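Local atomic coordinates of uncharacterized ACR, COG1565 superfamily (Burkholderia thailandensis, PDB entry 4F3N), a protein that is of unknown function but belongs to the S-adenosylmethionine-dependent methyltransferase superfamily and may methylate arginine side chains of proteins. Residues 57-68 / 80-91. Numbering follows the deposited sequence.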
ATOM      1  N   GLN A  57     -17.159  20.299   2.033  1.00 17.02           N
ATOM      2  CA  GLN A  57     -17.047  18.849   2.033  1.00 18.09           C
ATOM      3  C   GLN A  57     -16.361  18.305   3.301  1.00 15.62           C
ATOM      4  O   GLN A  57     -16.862  17.385   3.971  1.00 14.42           O
ATOM      5  CB  GLN A  57     -16.238  18.380   0.818  1.00 20.99           C
ATOM      6  CG  GLN A  57     -15.856  16.909   0.892  1.00 24.05           C
ATOM      7  CD  GLN A  57     -14.980  16.457  -0.252  1.00 27.45           C
ATOM      8  OE1 GLN A  57     -13.758  16.213  -0.080  1.00 32.33           O
ATOM      9  NE2 GLN A  57     -15.596  16.265  -1.403  1.00 30.33           N
ATOM     10  N   SER A  58     -15.212  18.891   3.617  1.00 14.72           N
ATOM     11  CA  SER A  58     -14.466  18.478   4.810  1.00 13.26           C
ATOM     12  C   SER A  58     -15.294  18.720   6.070  1.00 13.65           C
ATOM     13  O   SER A  58     -15.322  17.891   6.979  1.00 12.54           O
ATOM     14  CB  SER A  58     -13.134  19.236   4.898  1.00 13.02           C
ATOM     15  OG  SER A  58     -12.343  18.799   5.973  1.00 11.57           O
ATOM     16  N   GLU A  59     -15.962  19.873   6.150  1.00 14.29           N
ATOM     17  CA  GLU A  59     -16.812  20.150   7.323  1.00 15.10           C
ATOM     18  C   GLU A  59     -17.970  19.159   7.480  1.00 14.67           C
ATOM     19  O   GLU A  59     -18.276  18.744   8.617  1.00 13.83           O
ATOM     20  CB  GLU A  59     -17.281  21.610   7.299  1.00 18.42           C
ATOM     21  CG  GLU A  59     -16.113  22.553   7.483  1.00 20.70           C
ATOM     22  CD  GLU A  59     -16.468  24.026   7.274  1.00 26.43           C
ATOM     23  OE1 GLU A  59     -17.351  24.339   6.446  1.00 32.19           O
ATOM     24  OE2 GLU A  59     -15.839  24.894   7.931  1.00 30.52           O
ATOM     25  N   ALA A  60     -18.593  18.733   6.363  1.00 14.42           N
ATOM     26  CA  ALA A  60     -19.694  17.776   6.415  1.00 14.57           C
ATOM     27  C   ALA A  60     -19.146  16.437   6.918  1.00 14.41           C
ATOM     28  O   ALA A  60     -19.753  15.772   7.792  1.00 13.68           O
ATOM     29  CB  ALA A  60     -20.372  17.625   5.053  1.00 15.11           C
ATOM     30  N   LEU A  61     -17.992  16.055   6.374  1.00 13.80           N
ATOM     31  CA  LEU A  61     -17.387  14.782   6.759  1.00 14.12           C
ATOM     32  C   LEU A  61     -17.062  14.822   8.231  1.00 13.37           C
ATOM     33  O   LEU A  61     -17.385  13.879   8.949  1.00 13.65           O
ATOM     34  CB  LEU A  61     -16.139  14.478   5.947  1.00 14.09           C
ATOM     35  CG  LEU A  61     -15.355  13.244   6.360  1.00 14.56           C
ATOM     36  CD1 LEU A  61     -16.204  11.990   6.183  1.00 15.38           C
ATOM     37  CD2 LEU A  61     -14.088  13.234   5.478  1.00 15.21           C
ATOM     38  N   ALA A  62     -16.428  15.906   8.671  1.00 13.16           N
ATOM     39  CA  ALA A  62     -16.067  16.101  10.077  1.00 13.53           C
ATOM     40  C   ALA A  62     -17.302  16.054  10.998  1.00 13.33           C
ATOM     41  O   ALA A  62     -17.280  15.361  12.005  1.00 12.56           O
ATOM     42  CB  ALA A  62     -15.285  17.407  10.295  1.00 13.84           C
ATOM     43  N   ALA A  63     -18.381  16.756  10.625  1.00 13.59           N
ATOM     44  CA  ALA A  63     -19.621  16.733  11.427  1.00 14.29           C
ATOM     45  C   ALA A  63     -20.190  15.320  11.545  1.00 14.34           C
ATOM     46  O   ALA A  63     -20.649  14.908  12.604  1.00 14.11           O
ATOM     47  CB  ALA A  63     -20.685  17.677  10.807  1.00 14.07           C
ATOM     48  N   SER A  64     -20.141  14.545  10.452  1.00 14.18           N
ATOM     49  CA  SER A  64     -20.620  13.187  10.484  1.00 15.07           C
ATOM     50  C   SER A  64     -19.797  12.331  11.438  1.00 14.11           C
ATOM     51  O   SER A  64     -20.330  11.491  12.164  1.00 13.97           O
ATOM     52  CB  SER A  64     -20.674  12.566   9.074  1.00 15.96           C
ATOM     53  OG  SER A  64     -19.372  12.182   8.630  1.00 19.33           O
ATOM     54  N   LEU A  65     -18.485  12.548  11.460  1.00 13.18           N
ATOM     55  CA  LEU A  65     -17.637  11.826  12.401  1.00 13.19           C
ATOM     56  C   LEU A  65     -17.831  12.247  13.847  1.00 11.95           C
ATOM     57  O   LEU A  65     -17.841  11.418  14.732  1.00 11.06           O
ATOM     58  CB  LEU A  65     -16.146  11.986  12.024  1.00 13.68           C
ATOM     59  CG  LEU A  65     -15.653  10.895  11.112  1.00 14.57           C
ATOM     60  CD1 LEU A  65     -14.349  11.284  10.453  1.00 15.00           C
ATOM     61  CD2 LEU A  65     -15.645   9.532  11.814  1.00 14.60           C
ATOM     62  N   ARG A  66     -17.990  13.539  14.105  1.00 11.83           N
ATOM     63  CA  ARG A  66     -18.278  14.000  15.451  1.00 13.06           C
ATOM     64  C   ARG A  66     -19.616  13.402  15.969  1.00 12.44           C
ATOM     65  O   ARG A  66     -19.738  12.959  17.114  1.00 11.45           O
ATOM     66  CB  ARG A  66     -18.362  15.514  15.509  1.00 14.85           C
ATOM     67  CG  ARG A  66     -17.017  16.216  15.430  1.00 17.66           C
ATOM     68  CD  ARG A  66     -17.139  17.648  15.979  1.00 20.34           C
ATOM     69  NE  ARG A  66     -17.993  18.405  15.098  1.00 23.62           N
ATOM     70  CZ  ARG A  66     -17.594  18.995  13.967  1.00 24.30           C
ATOM     71  NH1 ARG A  66     -16.312  18.999  13.599  1.00 23.99           N
ATOM     72  NH2 ARG A  66     -18.487  19.625  13.220  1.00 27.18           N
ATOM     73  N   ALA A  67     -20.585  13.341  15.073  1.00 12.52           N
ATOM     74  CA  ALA A  67     -21.881  12.768  15.445  1.00 13.13           C
ATOM     75  C   ALA A  67     -21.772  11.271  15.751  1.00 13.52           C
ATOM     76  O   ALA A  67     -22.370  10.777  16.696  1.00 14.51           O
ATOM     77  CB  ALA A  67     -22.905  13.022  14.337  1.00 13.08           C
ATOM     78  N   GLU A  68     -21.000  10.552  14.954  1.00 13.91           N
ATOM     79  CA  GLU A  68     -20.770   9.159  15.210  1.00 14.82           C
ATOM     80  C   GLU A  68     -20.063   8.915  16.520  1.00 14.58           C
ATOM     81  O   GLU A  68     -20.462   8.042  17.307  1.00 14.62           O
ATOM     82  CB  GLU A  68     -19.945   8.534  14.091  1.00 16.18           C
ATOM     83  CG  GLU A  68     -19.797   7.047  14.355  1.00 18.20           C
ATOM     84  CD  GLU A  68     -19.336   6.256  13.178  1.00 19.16           C
ATOM     85  OE1 GLU A  68     -19.534   6.688  12.033  1.00 19.25           O
ATOM     86  OE2 GLU A  68     -18.786   5.158  13.460  1.00 23.60           O
ATOM     87  N   ARG A  80     -11.507   3.261  12.656  1.00  9.91           N
ATOM     88  CA  ARG A  80     -12.841   3.668  12.189  1.00 10.78           C
ATOM     89  C   ARG A  80     -12.764   5.116  11.645  1.00 10.25           C
ATOM     90  O   ARG A  80     -13.331   5.442  10.606  1.00 10.30           O
ATOM     91  CB  ARG A  80     -13.836   3.563  13.319  1.00 12.20           C
ATOM     92  CG  ARG A  80     -15.228   4.052  12.937  1.00 13.61           C
ATOM     93  CD  ARG A  80     -15.850   3.299  11.776  1.00 15.62           C
ATOM     94  NE  ARG A  80     -17.193   3.830  11.578  1.00 17.21           N
ATOM     95  CZ  ARG A  80     -17.969   3.528  10.553  1.00 19.44           C
ATOM     96  NH1 ARG A  80     -17.566   2.667   9.607  1.00 20.45           N
ATOM     97  NH2 ARG A  80     -19.149   4.117  10.464  1.00 21.23           N
ATOM     98  N   TYR A  81     -12.088   5.976  12.404  1.00  9.53           N
ATOM     99  CA  TYR A  81     -11.818   7.330  11.968  1.00  9.21           C
ATOM    100  C   TYR A  81     -11.132   7.331  10.607  1.00  9.32           C
ATOM    101  O   TYR A  81     -11.569   8.010   9.657  1.00  9.08           O
ATOM    102  CB  TYR A  81     -10.980   8.090  13.026  1.00  9.01           C
ATOM    103  CG  TYR A  81     -10.602   9.461  12.564  1.00  8.62           C
ATOM    104  CD1 TYR A  81     -11.456  10.532  12.752  1.00  8.90           C
ATOM    105  CD2 TYR A  81      -9.394   9.688  11.902  1.00  8.67           C
ATOM    106  CE1 TYR A  81     -11.115  11.819  12.298  1.00  8.80           C
ATOM    107  CE2 TYR A  81      -9.071  10.929  11.422  1.00  8.65           C
ATOM    108  CZ  TYR A  81      -9.934  11.984  11.585  1.00  8.90           C
ATOM    109  OH  TYR A  81      -9.589  13.239  11.098  1.00  9.15           O
ATOM    110  N   MET A  82     -10.051   6.566  10.509  1.00  9.53           N
ATOM    111  CA  MET A  82      -9.267   6.540   9.298  1.00  9.76           C
ATOM    112  C   MET A  82     -10.096   5.964   8.149  1.00 10.81           C
ATOM    113  O   MET A  82     -10.062   6.460   7.030  1.00 10.66           O
ATOM    114  CB  MET A  82      -8.019   5.682   9.513  1.00  9.67           C
ATOM    115  CG  MET A  82      -7.017   5.784   8.398  1.00  9.85           C
ATOM    116  SD  MET A  82      -5.536   4.908   8.895  1.00 10.17           S
ATOM    117  CE  MET A  82      -4.856   4.509   7.293  1.00  9.84           C
ATOM    118  N   GLU A  83     -10.872   4.930   8.441  1.00 12.11           N
ATOM    119  CA  GLU A  83     -11.724   4.339   7.376  1.00 14.21           C
ATOM    120  C   GLU A  83     -12.653   5.390   6.795  1.00 13.95           C
ATOM    121  O   GLU A  83     -12.816   5.511   5.554  1.00 13.64           O
ATOM    122  CB  GLU A  83     -12.527   3.166   7.894  1.00 16.77           C
ATOM    123  CG  GLU A  83     -13.555   2.607   6.885  1.00 21.47           C
ATOM    124  CD  GLU A  83     -14.480   1.587   7.520  1.00 26.08           C
ATOM    125  OE1 GLU A  83     -14.330   1.287   8.730  1.00 31.30           O
ATOM    126  OE2 GLU A  83     -15.416   1.122   6.826  1.00 34.26           O
ATOM    127  N   ARG A  84     -13.286   6.166   7.668  1.00 12.99           N
ATOM    128  CA  ARG A  84     -14.260   7.117   7.198  1.00 14.23           C
ATOM    129  C   ARG A  84     -13.647   8.331   6.462  1.00 12.73           C
ATOM    130  O   ARG A  84     -14.153   8.738   5.400  1.00 12.86           O
ATOM    131  CB  ARG A  84     -15.182   7.544   8.367  1.00 16.00           C
ATOM    132  CG  ARG A  84     -16.120   6.449   8.840  1.00 18.91           C
ATOM    133  CD  ARG A  84     -16.994   5.903   7.720  1.00 21.67           C
ATOM    134  NE  ARG A  84     -17.989   6.874   7.267  1.00 24.43           N
ATOM    135  CZ  ARG A  84     -18.861   6.648   6.275  1.00 25.44           C
ATOM    136  NH1 ARG A  84     -19.744   7.578   5.929  1.00 26.24           N
ATOM    137  NH2 ARG A  84     -18.841   5.499   5.613  1.00 26.54           N
ATOM    138  N   VAL A  85     -12.557   8.893   6.979  1.00 12.17           N
ATOM    139  CA  VAL A  85     -11.994  10.092   6.350  1.00 12.40           C
ATOM    140  C   VAL A  85     -11.341   9.754   5.014  1.00 12.30           C
ATOM    141  O   VAL A  85     -11.298  10.597   4.092  1.00 13.41           O
ATOM    142  CB  VAL A  85     -11.034  10.893   7.253  1.00 12.01           C
ATOM    143  CG1 VAL A  85     -11.722  11.291   8.563  1.00 11.32           C
ATOM    144  CG2 VAL A  85      -9.749  10.125   7.496  1.00 12.33           C
ATOM    145  N   LEU A  86     -10.890   8.505   4.854  1.00 11.82           N
ATOM    146  CA  LEU A  86     -10.267   8.101   3.613  1.00 12.13           C
ATOM    147  C   LEU A  86     -11.289   7.544   2.608  1.00 13.02           C
ATOM    148  O   LEU A  86     -11.167   7.801   1.425  1.00 13.97           O
ATOM    149  CB  LEU A  86      -9.148   7.081   3.875  1.00 11.67           C
ATOM    150  CG  LEU A  86      -7.911   7.533   4.684  1.00 11.21           C
ATOM    151  CD1 LEU A  86      -6.883   6.395   4.755  1.00 11.16           C
ATOM    152  CD2 LEU A  86      -7.301   8.755   4.013  1.00 11.37           C
ATOM    153  N   TYR A  87     -12.274   6.805   3.093  1.00 13.33           N
ATOM    154  CA  TYR A  87     -13.114   5.963   2.220  1.00 14.58           C
ATOM    155  C   TYR A  87     -14.616   6.255   2.298  1.00 15.53           C
ATOM    156  O   TYR A  87     -15.392   5.551   1.653  1.00 16.36           O
ATOM    157  CB  TYR A  87     -12.837   4.485   2.464  1.00 14.85           C
ATOM    158  CG  TYR A  87     -11.385   4.133   2.291  1.00 14.93           C
ATOM    159  CD1 TYR A  87     -10.806   4.180   1.030  1.00 15.82           C
ATOM    160  CD2 TYR A  87     -10.577   3.817   3.372  1.00 14.49           C
ATOM    161  CE1 TYR A  87      -9.468   3.921   0.842  1.00 15.76           C
ATOM    162  CE2 TYR A  87      -9.215   3.538   3.196  1.00 14.66           C
ATOM    163  CZ  TYR A  87      -8.673   3.581   1.932  1.00 15.52           C
ATOM    164  OH  TYR A  87      -7.329   3.334   1.641  1.00 15.74           O
ATOM    165  N   ALA A  88     -15.053   7.286   3.036  1.00 15.35           N
ATOM    166  CA  ALA A  88     -16.508   7.595   3.061  1.00 17.24           C
ATOM    167  C   ALA A  88     -17.000   7.904   1.639  1.00 18.93           C
ATOM    168  O   ALA A  88     -16.398   8.705   0.965  1.00 19.04           O
ATOM    169  CB  ALA A  88     -16.804   8.784   3.973  1.00 16.66           C
ATOM    170  N   PRO A  89     -18.119   7.302   1.212  1.00 22.18           N
ATOM    171  CA  PRO A  89     -18.527   7.550  -0.178  1.00 25.05           C
ATOM    172  C   PRO A  89     -18.639   9.026  -0.485  1.00 26.31           C
ATOM    173  O   PRO A  89     -19.244   9.784   0.266  1.00 27.45           O
ATOM    174  CB  PRO A  89     -19.890   6.869  -0.265  1.00 25.13           C
ATOM    175  CG  PRO A  89     -19.768   5.728   0.687  1.00 24.58           C
ATOM    176  CD  PRO A  89     -18.964   6.287   1.851  1.00 22.87           C
ATOM    177  N   GLY A  90     -18.043   9.463  -1.577  1.00 28.67           N
ATOM    178  CA  GLY A  90     -18.235  10.844  -1.969  1.00 30.48           C
ATOM    179  C   GLY A  90     -17.306  11.843  -1.328  1.00 32.03           C
ATOM    180  O   GLY A  90     -16.748  12.673  -2.030  1.00 35.47           O
ATOM    181  N   MET A  91     -17.133  11.762  -0.006  1.00 31.05           N
ATOM    182  CA  MET A  91     -16.440  12.777   0.781  1.00 30.24           C
ATOM    183  C   MET A  91     -15.068  12.374   1.312  1.00 26.77           C
ATOM    184  O   MET A  91     -14.292  13.238   1.749  1.00 25.22           O
ATOM    185  CB  MET A  91     -17.290  13.123   1.977  1.00 34.18           C
ATOM    186  CG  MET A  91     -18.676  13.609   1.610  1.00 38.54           C
ATOM    187  SD  MET A  91     -19.411  14.301   3.085  1.00 43.13           S
ATOM    188  CE  MET A  91     -19.506  12.858   4.167  1.00 38.00           C
TER
HETATM  189  O   HOH W   1     -19.010   9.070   8.422  1.00 33.01           O
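Leu61 and Leu65, one turn apart on helix 52-71, reach across to helix 78-87 and the turn that follows it, the two short helical segments running nearly antiparallel at 154° with their axes 10.5 Å apart. The two methyls of Leu61 divide the work: CD1 rests against Ala88 CB (3.9 Å), while CD2 lies over the backbone of Val85 and beside the carbonyl oxygen of Met91. Leu65 crosses the side chains of Tyr81 and Val85 at about a right angle and that of Arg84 at a slant. Its CD1 comes to 3.2 Å of Val85 CG1, so close for two methyls that the exact distance is doubtful, and also touches Tyr81 CE1 (3.8 Å) obliquely to the ring; its CD2 lies on Arg84 CB. Val85 CG1 in turn sits above one face of the Tyr81 ring, displaced toward its rim; the Tyr81 hydroxyl is hydrogen-bonded to the carbonyl oxygen of Pro328.

Beyond the helix end, Met91 folds back towards the first helix. A bend at its last torsion (chi3 -64°) brings CE to Leu61 CD1 (4.0 Å), with SD against Ala60 CB; the extended Gln57 lies along its backbone.

The other end of the interface is polar. Arg80, its chain bent at chi2, grips Glu68 side-on: NE donates to OE2 (2.8 Å) and NH2 to OE1 (3.0 Å), each oxygen being met on its syn side, although the carboxylate and guanidinium planes are turned 46° apart. Between salt bridge and leucines, one water accepts from Arg84 NE and donates to Ser64 OG, which itself donates to the carbonyl of Leu61.

The helical hairpin, linked through strand 76-77 and packed against strand 245-250 through Leu65 on Phe245, thus joins an apolar seam to a bidentate ion pair whose paired bonds restrict rotation of both charged groups.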